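Local coordinates for beta-lactamase (Nostoc sp., PDB 6NHS), which probably hydrolyses the beta-lactam ring of penicillin-type antibiotics as a class D serine beta-lactamase, at residues 25-30 with 249-254; 69-74 with 176-181. All coordinates share one frame; numbering follows the deposited sequence.

Contact 1 of 2, residues 25-30 with 249-254; sequences GRSFNQ and TRRSLK
Arg-251 and Ser-27 form the main dry contact between helix 25-30 and the C-terminal segment 249-254, and the arginine can be followed outward from its root. Its CB meets the hydroxyl side of the serine, 3.3 Å from Ser-27 OG, with Ser-27 CB at 3.8 Å. A chi1 of -60° sets CG beside the backbone N, anti to the carbonyl carbon, and the chain then runs extended to NE, passing alongside the serine so that Arg-251 CD lies 4.0 Å from Ser-27 CB. At NE the partner is on its own helix: a salt bridge to Glu-247, one turn earlier. Beyond it the guanidinium reaches Gln-30, whose CB approaches obliquely and stays 4.2 Å from Arg-251 NH1, a loose contact at the outer end.

The polar link is indirect. Ser-27 OG is beside the backbone N (chi1 -43°) and reaches a water at 2.6 Å. That water donates to Ser-252 OG at 2.8 Å. Ser-252 OG is also bonded to the carbonyl of Val-248, so two bonds hold this hydroxyl and fix its place in the bridge. The short helix axes run roughly antiparallel at 147° and approach to 9.1 Å, with a slight 163 Å² buried.

On the inner side, Phe-28 and Ser-252 both touch Ile-37 of strand 35-41, which puts the two helices on one face of the central antiparallel sheet. Phe-28 also reaches Ile-234 of strand 226-236, and Leu-253 packs on Ile-39 and on Leu-221 of strand 213-223. The contact thus sits on strand 35-41, which both helices touch, and helix 239-255 extends from there over strands 226-236 and 213-223.

Contact 2 of 2, residues 69-74 with 176-181; sequences NSLVAL and LPFSQR. With FMT (formic acid), chain I.
Phe-178 lays one face of its ring against Leu-71, and this is the tight part of the contact. Leu-71 CB stands 3.6 Å from the centroid of the Phe-178 ring and only 12° off the normal, a CH-pi contact over the ring centre. Leu-71 CD1 adds a second touch, 3.8 Å from Phe-178 CE2, and the two side chains cross at about a right angle. Val-72 reaches in with the branch beside its backbone N, bringing CG2 to 4.0 Å from Phe-178 CE1.

The other end is polar and looser. A formic acid, probably from the crystallisation liquor, spans side chains of one segment: it accepts a bond from Ser-179 OG at its O2 (2.9 Å) and one from Arg-181 NH1 at its O1 (2.7 Å, 151° at the hydrogen), and is also bonded to Thr-182 OG1. O1 lies in the plane of the guanidinium, at its edge. Between the segments, a water within 2.7 Å of Leu-74 O accepts from Arg-181 NH1 (3.2 Å).

Pro-177 centres an inverse gamma turn. Ser-179 N-caps helix 180-189, and its N donates to the side chain of Glu-75, which holds the loop against helix 65-76. The arrangement is a capped helix start packed on the helix into which the likely SxxK motif of penicillin-recognising serine enzymes runs, Ser-63 just before it and Lys-66 within it.

In the fold
The two contacts lie on opposite sides of the chain's centre, contact 1 about 19 Å and contact 2 about 15 Å from it. Their own centres are 32 Å apart and their nearest atoms about 19 Å, so they do not touch. Contact 1 brings the two ends of the chain together on the sheet; contact 2 joins parts of the helical region that lie between those ends in sequence. Contact 2 packs on the same helix that the likely SxxK motif (Ser-63, Lys-66) leads into, its segment 69-74 starting three residues beyond Lys-66; Lys-203 of strand 198-207 lies in a probable K(T/S)G-type motif beside that pair. The formic acid sits at contact 2.

Contact 1 of 2, residues 25-30 with 249-254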
# COMPACT_ATOMS: atom_id res chain seq x y z
N GLY A 25 12.71 -15.00 8.98
CA GLY A 25 11.70 -15.39 9.94
C GLY A 25 12.05 -15.07 11.38
O GLY A 25 11.18 -15.15 12.25
N ARG A 26 13.31 -14.70 11.64
CA ARG A 26 13.74 -14.46 13.02
C ARG A 26 12.96 -13.30 13.64
O ARG A 26 12.49 -13.40 14.78
CB ARG A 26 15.24 -14.20 13.05
CG ARG A 26 15.77 -13.92 14.44
CD ARG A 26 17.23 -13.53 14.43
NE ARG A 26 17.55 -12.73 15.61
CZ ARG A 26 18.78 -12.56 16.09
NH1 ARG A 26 19.81 -13.15 15.51
NH2 ARG A 26 18.97 -11.81 17.17
N SER A 27 12.82 -12.20 12.90
CA SER A 27 12.11 -11.04 13.44
C SER A 27 10.67 -11.38 13.78
O SER A 27 10.13 -10.90 14.79
CB SER A 27 12.17 -9.88 12.44
OG SER A 27 13.46 -9.76 11.89
N PHE A 28 10.02 -12.20 12.96
CA PHE A 28 8.63 -12.56 13.20
C PHE A 28 8.46 -13.29 14.53
O PHE A 28 7.58 -12.97 15.33
CB PHE A 28 8.10 -13.41 12.04
CG PHE A 28 7.87 -12.63 10.77
CD1 PHE A 28 8.94 -12.28 9.96
CD2 PHE A 28 6.60 -12.24 10.41
CE1 PHE A 28 8.73 -11.55 8.80
CE2 PHE A 28 6.38 -11.51 9.24
CZ PHE A 28 7.45 -11.16 8.44
N ASN A 29 9.32 -14.28 14.78
CA ASN A 29 9.17 -15.06 16.00
C ASN A 29 9.57 -14.28 17.24
O ASN A 29 9.01 -14.50 18.32
CB ASN A 29 9.97 -16.36 15.88
CG ASN A 29 9.51 -17.22 14.72
OD1 ASN A 29 8.31 -17.38 14.48
ND2 ASN A 29 10.47 -17.77 13.97
N GLN A 30 10.53 -13.35 17.10
CA GLN A 30 10.90 -12.50 18.23
C GLN A 30 9.73 -11.64 18.68
O GLN A 30 9.45 -11.51 19.87
CB GLN A 30 12.10 -11.62 17.86
CG GLN A 30 13.37 -12.38 17.49
CD GLN A 30 14.34 -12.49 18.64
OE1 GLN A 30 14.32 -11.67 19.56
NE2 GLN A 30 15.19 -13.51 18.61
N THR A 249 9.38 -5.17 8.90
CA THR A 249 9.98 -4.68 7.67
C THR A 249 11.35 -4.07 7.94
O THR A 249 12.33 -4.37 7.24
CB THR A 249 9.05 -3.67 7.00
OG1 THR A 249 7.74 -4.24 6.87
CG2 THR A 249 9.56 -3.31 5.61
N ARG A 250 11.43 -3.21 8.96
CA ARG A 250 12.71 -2.61 9.35
C ARG A 250 13.76 -3.66 9.65
O ARG A 250 14.88 -3.61 9.14
CB ARG A 250 12.53 -1.71 10.58
CG ARG A 250 11.74 -0.47 10.38
CD ARG A 250 11.90 0.45 11.59
NE ARG A 250 11.25 1.72 11.33
CZ ARG A 250 11.81 2.72 10.67
NH1 ARG A 250 11.14 3.84 10.47
NH2 ARG A 250 13.07 2.59 10.24
N ARG A 251 13.41 -4.62 10.52
CA ARG A 251 14.38 -5.63 10.92
C ARG A 251 14.79 -6.50 9.75
O ARG A 251 15.94 -6.94 9.66
CB ARG A 251 13.80 -6.48 12.06
CG ARG A 251 13.45 -5.66 13.29
CD ARG A 251 13.11 -6.55 14.47
NE ARG A 251 12.72 -5.77 15.64
CZ ARG A 251 12.64 -6.26 16.87
NH1 ARG A 251 12.92 -7.54 17.10
NH2 ARG A 251 12.27 -5.48 17.88
N SER A 252 13.86 -6.76 8.82
CA SER A 252 14.19 -7.56 7.64
C SER A 252 15.20 -6.83 6.76
O SER A 252 16.21 -7.41 6.35
CB SER A 252 12.93 -7.89 6.86
OG SER A 252 11.99 -8.57 7.67
N LEU A 253 14.94 -5.56 6.46
CA LEU A 253 15.85 -4.78 5.63
C LEU A 253 17.23 -4.65 6.27
O LEU A 253 18.25 -4.75 5.58
CB LEU A 253 15.26 -3.40 5.36
CG LEU A 253 13.98 -3.38 4.51
CD1 LEU A 253 13.37 -1.99 4.47
CD2 LEU A 253 14.25 -3.89 3.10
N LYS A 254 17.28 -4.44 7.59
CA LYS A 254 18.58 -4.35 8.26
C LYS A 254 19.30 -5.69 8.24
O LYS A 254 20.53 -5.73 8.13
CB LYS A 254 18.40 -3.84 9.69
CG LYS A 254 18.18 -2.34 9.77
CD LYS A 254 18.34 -1.82 11.18
CE LYS A 254 17.07 -1.98 11.99
NZ LYS A 254 16.71 -0.69 12.66
O HOH W 1 13.04 -10.42 9.42

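Contact 2 of 2, residues 69-74 with 176-181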
# COMPACT_ATOMS: atom_id res chain seq x y z
N ASN A 69 -5.25 3.87 -5.86
CA ASN A 69 -6.32 4.86 -5.95
C ASN A 69 -5.76 6.25 -6.25
O ASN A 69 -6.35 7.01 -7.03
CB ASN A 69 -7.12 4.86 -4.65
CG ASN A 69 -8.58 5.28 -4.83
OD1 ASN A 69 -8.98 5.73 -5.90
ND2 ASN A 69 -9.37 5.11 -3.77
N SER A 70 -4.62 6.60 -5.64
CA SER A 70 -4.01 7.91 -5.86
C SER A 70 -3.61 8.09 -7.32
O SER A 70 -3.80 9.16 -7.90
CB SER A 70 -2.78 8.09 -4.97
OG SER A 70 -3.09 7.94 -3.59
N LEU A 71 -3.02 7.05 -7.92
CA LEU A 71 -2.61 7.10 -9.32
C LEU A 71 -3.80 7.35 -10.23
O LEU A 71 -3.75 8.22 -11.12
CB LEU A 71 -1.92 5.79 -9.70
CG LEU A 71 -0.61 5.52 -8.98
CD1 LEU A 71 -0.25 4.03 -9.04
CD2 LEU A 71 0.49 6.38 -9.63
N VAL A 72 -4.88 6.59 -10.05
CA VAL A 72 -6.03 6.71 -10.94
C VAL A 72 -6.72 8.05 -10.73
O VAL A 72 -7.16 8.69 -11.69
CB VAL A 72 -7.00 5.53 -10.72
CG1 VAL A 72 -8.23 5.68 -11.60
CG2 VAL A 72 -6.28 4.18 -10.99
N ALA A 73 -6.81 8.49 -9.48
CA ALA A 73 -7.48 9.76 -9.17
C ALA A 73 -6.76 10.92 -9.84
O ALA A 73 -7.40 11.79 -10.45
CB ALA A 73 -7.55 9.96 -7.66
N LEU A 74 -5.44 10.96 -9.74
CA LEU A 74 -4.67 12.02 -10.39
C LEU A 74 -4.71 11.88 -11.90
O LEU A 74 -4.86 12.89 -12.61
CB LEU A 74 -3.22 11.99 -9.89
CG LEU A 74 -3.03 12.50 -8.46
CD1 LEU A 74 -1.67 12.03 -7.90
CD2 LEU A 74 -3.16 14.02 -8.39
N LEU A 176 3.01 1.29 -16.33
CA LEU A 176 1.59 1.43 -16.08
C LEU A 176 1.04 2.65 -16.82
O LEU A 176 1.80 3.54 -17.20
CB LEU A 176 1.34 1.54 -14.57
CG LEU A 176 1.85 0.33 -13.78
CD1 LEU A 176 1.45 0.42 -12.32
CD2 LEU A 176 1.36 -0.97 -14.40
N PRO A 177 -0.28 2.71 -17.04
CA PRO A 177 -0.84 3.80 -17.85
C PRO A 177 -1.04 5.08 -17.04
O PRO A 177 -2.16 5.60 -16.90
CB PRO A 177 -2.17 3.20 -18.33
CG PRO A 177 -2.59 2.34 -17.19
CD PRO A 177 -1.31 1.71 -16.67
N PHE A 178 0.05 5.61 -16.49
CA PHE A 178 0.03 6.86 -15.75
C PHE A 178 1.13 7.77 -16.27
O PHE A 178 2.24 7.31 -16.58
CB PHE A 178 0.21 6.62 -14.23
CG PHE A 178 -0.79 5.64 -13.66
CD1 PHE A 178 -2.14 5.96 -13.61
CD2 PHE A 178 -0.37 4.40 -13.20
CE1 PHE A 178 -3.06 5.06 -13.11
CE2 PHE A 178 -1.29 3.50 -12.67
CZ PHE A 178 -2.63 3.83 -12.63
N SER A 179 0.81 9.05 -16.38
CA SER A 179 1.77 10.03 -16.87
C SER A 179 2.91 10.21 -15.88
O SER A 179 2.78 9.89 -14.69
CB SER A 179 1.08 11.37 -17.11
OG SER A 179 0.73 11.96 -15.86
N GLN A 180 4.02 10.75 -16.38
CA GLN A 180 5.16 11.05 -15.51
C GLN A 180 4.76 11.98 -14.37
O GLN A 180 5.25 11.84 -13.24
CB GLN A 180 6.30 11.65 -16.32
CG GLN A 180 7.60 11.83 -15.53
CD GLN A 180 8.17 10.50 -15.06
OE1 GLN A 180 8.48 9.63 -15.87
NE2 GLN A 180 8.30 10.34 -13.75
N ARG A 181 3.89 12.95 -14.65
CA ARG A 181 3.40 13.84 -13.60
C ARG A 181 2.68 13.05 -12.51
O ARG A 181 2.92 13.26 -11.31
CB ARG A 181 2.48 14.90 -14.19
CG ARG A 181 1.79 15.79 -13.17
CD ARG A 181 0.78 16.70 -13.86
NE ARG A 181 0.17 17.65 -12.94
CZ ARG A 181 -0.93 17.40 -12.23
NH1 ARG A 181 -1.55 16.24 -12.33
NH2 ARG A 181 -1.41 18.33 -11.41
C FMT I . -2.01 13.90 -14.77
O1 FMT I . -1.32 13.95 -13.75
O2 FMT I . -1.57 13.70 -15.90
O HOH W 2 -4.56 15.46 -11.80